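Local coordinates for A rubisco-like protein (Burkholderia fungorum, PDB 3NWR) that is a rubisco-like protein, probably a lyase, related to the large chain of ribulose bisphosphate carboxylase, at residues L100-L110 and L134-F142. Residues are numbered along the deposited sequence; the frame is centred on the assembly and turned at random.
Sequences LANIDANLPTL and LPASYRARF
D104 O takes the hydroxyl of Y138 as donor at 2.7 Å from Y138 OH, and N106 N adds a weak bond to the same oxygen within the inverse gamma turn centred on A105. Tyrosine suits this place because its long, flat side chain crosses a buried apolar layer and still ends in a donor for a loop carbonyl. With CG anti to the backbone N (chi1 -174°), the ring lies between two apolar groups: L100 CD2 sits over one face, 3.8 Å from the centroid of the Y138 ring in a CH-pi contact, while F142 CE2 covers the opposite face. Leucine's branched end also sets L100 CD1 against P135 CG. A105 CB lies over one face of the F142 ring, toward its rim, and L107 N at its edge; a methyl is small enough to fit here beside R141 CB, 3.7 Å from A105 CB.

Nearer the surface, long R141, bent at chi3, reaches the short acidic D104, R141 NH2 forming a salt bridge with D104 OD1 at 2.8 Å. The bond is nearly straight (170°) and lies in the guanidinium plane but meets the carboxylate from above. One water bridges A105 O and R141 O.

N106 is the N-cap of helix 107-114, its OD1 accepting from T109 N, and its ND2 donates to T237 O of the second subunit. The contact ties the connection between strand 89-99 and helix 107-114 to the segment leaving strand 126-133, within the rubisco-type N-terminal domain; L15 of strand 14-23 packs on L100, L110 and Y138, and helix 267-276 meets L107.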
ATOM      1  N   LEU A 100      -6.439   2.512 -22.490  1.00 17.58           N
ATOM      2  CA  LEU A 100      -7.452   2.543 -21.438  1.00 14.71           C
ATOM      3  C   LEU A 100      -8.373   1.332 -21.474  1.00 15.74           C
ATOM      4  O   LEU A 100      -8.881   0.889 -20.442  1.00 16.46           O
ATOM      5  CB  LEU A 100      -8.278   3.823 -21.531  1.00 16.79           C
ATOM      6  CG  LEU A 100      -7.477   5.106 -21.350  1.00 17.52           C
ATOM      7  CD1 LEU A 100      -8.381   6.341 -21.415  1.00 19.52           C
ATOM      8  CD2 LEU A 100      -6.702   5.082 -20.034  1.00 20.14           C
ATOM      9  N   ALA A 101      -8.595   0.788 -22.664  1.00 15.84           N
ATOM     10  CA  ALA A 101      -9.466  -0.372 -22.796  1.00 17.18           C
ATOM     11  C   ALA A 101      -8.961  -1.581 -21.989  1.00 17.07           C
ATOM     12  O   ALA A 101      -9.742  -2.458 -21.631  1.00 17.75           O
ATOM     13  CB  ALA A 101      -9.630  -0.742 -24.273  1.00 20.77           C
ATOM     14  N   ASN A 102      -7.662  -1.620 -21.702  1.00 15.37           N
ATOM     15  CA  ASN A 102      -7.109  -2.695 -20.874  1.00 15.64           C
ATOM     16  C   ASN A 102      -7.606  -2.622 -19.434  1.00 14.01           C
ATOM     17  O   ASN A 102      -7.647  -3.643 -18.733  1.00 15.36           O
ATOM     18  CB  ASN A 102      -5.578  -2.632 -20.837  1.00 14.43           C
ATOM     19  CG  ASN A 102      -4.932  -3.085 -22.126  1.00 20.55           C
ATOM     20  OD1 ASN A 102      -5.608  -3.368 -23.110  1.00 20.90           O
ATOM     21  ND2 ASN A 102      -3.603  -3.157 -22.124  1.00 18.90           N
ATOM     22  N   ILE A 103      -7.966  -1.416 -18.990  1.00 15.23           N
ATOM     23  CA  ILE A 103      -8.202  -1.163 -17.568  1.00 15.00           C
ATOM     24  C   ILE A 103      -9.662  -0.830 -17.273  1.00 14.75           C
ATOM     25  O   ILE A 103     -10.225  -1.256 -16.265  1.00 16.21           O
ATOM     26  CB  ILE A 103      -7.327   0.015 -17.073  1.00 14.04           C
ATOM     27  CG1 ILE A 103      -5.891  -0.108 -17.609  1.00 14.84           C
ATOM     28  CG2 ILE A 103      -7.350   0.115 -15.548  1.00 14.68           C
ATOM     29  CD1 ILE A 103      -5.016   1.104 -17.312  1.00 16.84           C
ATOM     30  N   ASP A 104     -10.269  -0.049 -18.159  1.00 16.42           N
ATOM     31  CA  ASP A 104     -11.518   0.629 -17.844  1.00 17.18           C
ATOM     32  C   ASP A 104     -11.413   1.412 -16.526  1.00 15.95           C
ATOM     33  O   ASP A 104     -10.303   1.722 -16.093  1.00 16.30           O
ATOM     34  CB  ASP A 104     -12.714  -0.320 -17.891  1.00 21.06           C
ATOM     35  CG  ASP A 104     -13.501  -0.177 -19.189  1.00 31.38           C
ATOM     36  OD1 ASP A 104     -13.203   0.766 -19.960  1.00 29.64           O
ATOM     37  OD2 ASP A 104     -14.403  -0.999 -19.450  1.00 33.58           O
ATOM     38  N   ALA A 105     -12.543   1.761 -15.914  1.00 17.96           N
ATOM     39  CA  ALA A 105     -12.517   2.693 -14.777  1.00 18.37           C
ATOM     40  C   ALA A 105     -12.338   1.971 -13.451  1.00 18.68           C
ATOM     41  O   ALA A 105     -13.116   2.147 -12.522  1.00 20.07           O
ATOM     42  CB  ALA A 105     -13.782   3.553 -14.751  1.00 21.74           C
ATOM     43  N   ASN A 106     -11.287   1.174 -13.385  1.00 14.36           N
ATOM     44  CA  ASN A 106     -11.014   0.292 -12.263  1.00 12.52           C
ATOM     45  C   ASN A 106      -9.762   0.800 -11.547  1.00 10.82           C
ATOM     46  O   ASN A 106      -8.634   0.577 -12.009  1.00 12.45           O
ATOM     47  CB  ASN A 106     -10.786  -1.122 -12.819  1.00 11.48           C
ATOM     48  CG  ASN A 106     -10.707  -2.183 -11.732  1.00 13.84           C
ATOM     49  OD1 ASN A 106      -9.878  -2.100 -10.823  1.00 12.94           O
ATOM     50  ND2 ASN A 106     -11.566  -3.197 -11.828  1.00 14.42           N
ATOM     51  N   LEU A 107      -9.971   1.498 -10.431  1.00 12.47           N
ATOM     52  CA  LEU A 107      -8.881   2.187  -9.741  1.00 13.28           C
ATOM     53  C   LEU A 107      -7.788   1.248  -9.222  1.00 10.32           C
ATOM     54  O   LEU A 107      -6.608   1.465  -9.511  1.00 11.98           O
ATOM     55  CB  LEU A 107      -9.430   3.082  -8.626  1.00 12.51           C
ATOM     56  CG  LEU A 107      -8.408   3.956  -7.889  1.00 12.23           C
ATOM     57  CD1 LEU A 107      -7.473   4.702  -8.850  1.00 11.67           C
ATOM     58  CD2 LEU A 107      -9.138   4.947  -6.981  1.00 11.80           C
ATOM     59  N   PRO A 108      -8.153   0.204  -8.459  1.00 12.10           N
ATOM     60  CA  PRO A 108      -7.054  -0.660  -7.995  1.00 11.45           C
ATOM     61  C   PRO A 108      -6.337  -1.426  -9.121  1.00 11.34           C
ATOM     62  O   PRO A 108      -5.142  -1.691  -9.009  1.00 11.93           O
ATOM     63  CB  PRO A 108      -7.737  -1.592  -6.986  1.00 11.69           C
ATOM     64  CG  PRO A 108      -9.198  -1.614  -7.408  1.00 13.00           C
ATOM     65  CD  PRO A 108      -9.462  -0.205  -7.909  1.00 10.97           C
ATOM     66  N   THR A 109      -7.028  -1.768 -10.201  1.00 10.72           N
ATOM     67  CA  THR A 109      -6.330  -2.396 -11.318  1.00 11.62           C
ATOM     68  C   THR A 109      -5.493  -1.396 -12.117  1.00 14.17           C
ATOM     69  O   THR A 109      -4.456  -1.757 -12.668  1.00 12.86           O
ATOM     70  CB  THR A 109      -7.281  -3.230 -12.188  1.00 12.50           C
ATOM     71  OG1 THR A 109      -7.869  -4.228 -11.355  1.00 12.66           O
ATOM     72  CG2 THR A 109      -6.522  -3.915 -13.331  1.00 12.49           C
ATOM     73  N   LEU A 110      -5.907  -0.131 -12.130  1.00 11.98           N
ATOM     74  CA  LEU A 110      -5.050   0.917 -12.676  1.00 12.12           C
ATOM     75  C   LEU A 110      -3.721   0.917 -11.916  1.00 12.60           C
ATOM     76  O   LEU A 110      -2.649   0.947 -12.520  1.00 12.73           O
ATOM     77  CB  LEU A 110      -5.749   2.278 -12.573  1.00 12.17           C
ATOM     78  CG  LEU A 110      -4.896   3.497 -12.917  1.00 13.53           C
ATOM     79  CD1 LEU A 110      -4.319   3.360 -14.313  1.00 16.02           C
ATOM     80  CD2 LEU A 110      -5.684   4.800 -12.785  1.00 14.21           C
ATOM     81  N   LEU A 134      -3.724  11.479 -17.288  1.00 15.26           N
ATOM     82  CA  LEU A 134      -4.985  10.864 -17.678  1.00 15.75           C
ATOM     83  C   LEU A 134      -5.841  11.854 -18.461  1.00 16.37           C
ATOM     84  O   LEU A 134      -5.869  13.040 -18.139  1.00 18.87           O
ATOM     85  CB  LEU A 134      -5.756  10.419 -16.426  1.00 18.26           C
ATOM     86  CG  LEU A 134      -5.398   9.058 -15.798  1.00 22.67           C
ATOM     87  CD1 LEU A 134      -3.936   8.968 -15.413  1.00 21.93           C
ATOM     88  CD2 LEU A 134      -6.269   8.780 -14.577  1.00 23.46           C
ATOM     89  N   PRO A 135      -6.558  11.367 -19.486  1.00 16.08           N
ATOM     90  CA  PRO A 135      -7.516  12.236 -20.182  1.00 17.82           C
ATOM     91  C   PRO A 135      -8.654  12.607 -19.255  1.00 18.76           C
ATOM     92  O   PRO A 135      -9.030  11.815 -18.389  1.00 18.87           O
ATOM     93  CB  PRO A 135      -8.057  11.346 -21.314  1.00 21.79           C
ATOM     94  CG  PRO A 135      -7.110  10.197 -21.427  1.00 21.05           C
ATOM     95  CD  PRO A 135      -6.507  10.013 -20.059  1.00 17.59           C
ATOM     96  N   ALA A 136      -9.204  13.804 -19.436  1.00 18.17           N
ATOM     97  CA  ALA A 136     -10.332  14.254 -18.632  1.00 17.41           C
ATOM     98  C   ALA A 136     -11.517  13.292 -18.687  1.00 16.98           C
ATOM     99  O   ALA A 136     -12.171  13.043 -17.675  1.00 18.04           O
ATOM    100  CB  ALA A 136     -10.765  15.653 -19.077  1.00 19.63           C
ATOM    101  N   SER A 137     -11.803  12.760 -19.871  1.00 19.40           N
ATOM    102  CA  SER A 137     -12.940  11.859 -20.037  1.00 19.21           C
ATOM    103  C   SER A 137     -12.769  10.568 -19.238  1.00 17.85           C
ATOM    104  O   SER A 137     -13.747   9.953 -18.819  1.00 19.68           O
ATOM    105  CB  SER A 137     -13.174  11.548 -21.519  1.00 20.10           C
ATOM    106  OG  SER A 137     -12.025  10.974 -22.128  1.00 23.26           O
ATOM    107  N   TYR A 138     -11.523  10.159 -19.037  1.00 18.72           N
ATOM    108  CA  TYR A 138     -11.240   8.989 -18.208  1.00 17.90           C
ATOM    109  C   TYR A 138     -11.340   9.353 -16.724  1.00 15.26           C
ATOM    110  O   TYR A 138     -11.974   8.641 -15.935  1.00 15.10           O
ATOM    111  CB  TYR A 138      -9.852   8.443 -18.542  1.00 15.40           C
ATOM    112  CG  TYR A 138      -9.473   7.147 -17.860  1.00 16.13           C
ATOM    113  CD1 TYR A 138     -10.230   5.988 -18.028  1.00 15.40           C
ATOM    114  CD2 TYR A 138      -8.319   7.071 -17.078  1.00 15.70           C
ATOM    115  CE1 TYR A 138      -9.858   4.787 -17.415  1.00 15.40           C
ATOM    116  CE2 TYR A 138      -7.946   5.883 -16.460  1.00 14.82           C
ATOM    117  CZ  TYR A 138      -8.720   4.750 -16.632  1.00 15.58           C
ATOM    118  OH  TYR A 138      -8.346   3.564 -16.028  1.00 14.67           O
ATOM    119  N   ARG A 139     -10.725  10.465 -16.343  1.00 15.38           N
ATOM    120  CA  ARG A 139     -10.796  10.935 -14.956  1.00 14.85           C
ATOM    121  C   ARG A 139     -12.244  11.044 -14.469  1.00 17.89           C
ATOM    122  O   ARG A 139     -12.562  10.734 -13.317  1.00 16.26           O
ATOM    123  CB  ARG A 139     -10.084  12.287 -14.830  1.00 16.41           C
ATOM    124  CG  ARG A 139      -9.816  12.757 -13.399  1.00 15.12           C
ATOM    125  CD  ARG A 139     -10.971  13.585 -12.830  1.00 15.06           C
ATOM    126  NE  ARG A 139     -10.748  13.889 -11.418  1.00 15.61           N
ATOM    127  CZ  ARG A 139     -11.105  13.079 -10.427  1.00 15.05           C
ATOM    128  NH1 ARG A 139     -11.713  11.925 -10.701  1.00 14.23           N
ATOM    129  NH2 ARG A 139     -10.860  13.412  -9.163  1.00 14.95           N
ATOM    130  N   ALA A 140     -13.120  11.480 -15.367  1.00 17.27           N
ATOM    131  CA  ALA A 140     -14.533  11.648 -15.055  1.00 17.78           C
ATOM    132  C   ALA A 140     -15.235  10.351 -14.654  1.00 18.47           C
ATOM    133  O   ALA A 140     -16.309  10.393 -14.059  1.00 18.12           O
ATOM    134  CB  ALA A 140     -15.260  12.295 -16.253  1.00 19.33           C
ATOM    135  N   ARG A 141     -14.636   9.206 -14.976  1.00 15.68           N
ATOM    136  CA  ARG A 141     -15.262   7.922 -14.706  1.00 15.33           C
ATOM    137  C   ARG A 141     -14.927   7.427 -13.303  1.00 16.24           C
ATOM    138  O   ARG A 141     -15.392   6.375 -12.881  1.00 19.19           O
ATOM    139  CB  ARG A 141     -14.848   6.895 -15.763  1.00 17.20           C
ATOM    140  CG  ARG A 141     -15.298   7.282 -17.169  1.00 21.29           C
ATOM    141  CD  ARG A 141     -14.566   6.484 -18.242  1.00 25.57           C
ATOM    142  NE  ARG A 141     -14.881   5.060 -18.193  1.00 28.67           N
ATOM    143  CZ  ARG A 141     -14.240   4.126 -18.892  1.00 33.13           C
ATOM    144  NH1 ARG A 141     -13.236   4.453 -19.700  1.00 29.29           N
ATOM    145  NH2 ARG A 141     -14.602   2.855 -18.778  1.00 34.63           N
ATOM    146  N   PHE A 142     -14.132   8.210 -12.584  1.00 14.96           N
ATOM    147  CA  PHE A 142     -13.834   7.909 -11.187  1.00 14.67           C
ATOM    148  C   PHE A 142     -14.594   8.876 -10.283  1.00 16.94           C
ATOM    149  O   PHE A 142     -15.660   9.361 -10.660  1.00 21.29           O
ATOM    150  CB  PHE A 142     -12.321   7.945 -10.960  1.00 12.95           C
ATOM    151  CG  PHE A 142     -11.572   6.926 -11.785  1.00 13.74           C
ATOM    152  CD1 PHE A 142     -11.243   5.690 -11.251  1.00 12.62           C
ATOM    153  CD2 PHE A 142     -11.224   7.196 -13.098  1.00 13.63           C
ATOM    154  CE1 PHE A 142     -10.556   4.743 -12.009  1.00 13.34           C
ATOM    155  CE2 PHE A 142     -10.534   6.258 -13.873  1.00 12.93           C
ATOM    156  CZ  PHE A 142     -10.199   5.023 -13.324  1.00 14.16           C
TER
HETATM  157  O   HOH W   1     -14.606   4.176 -11.209  1.00 18.52           O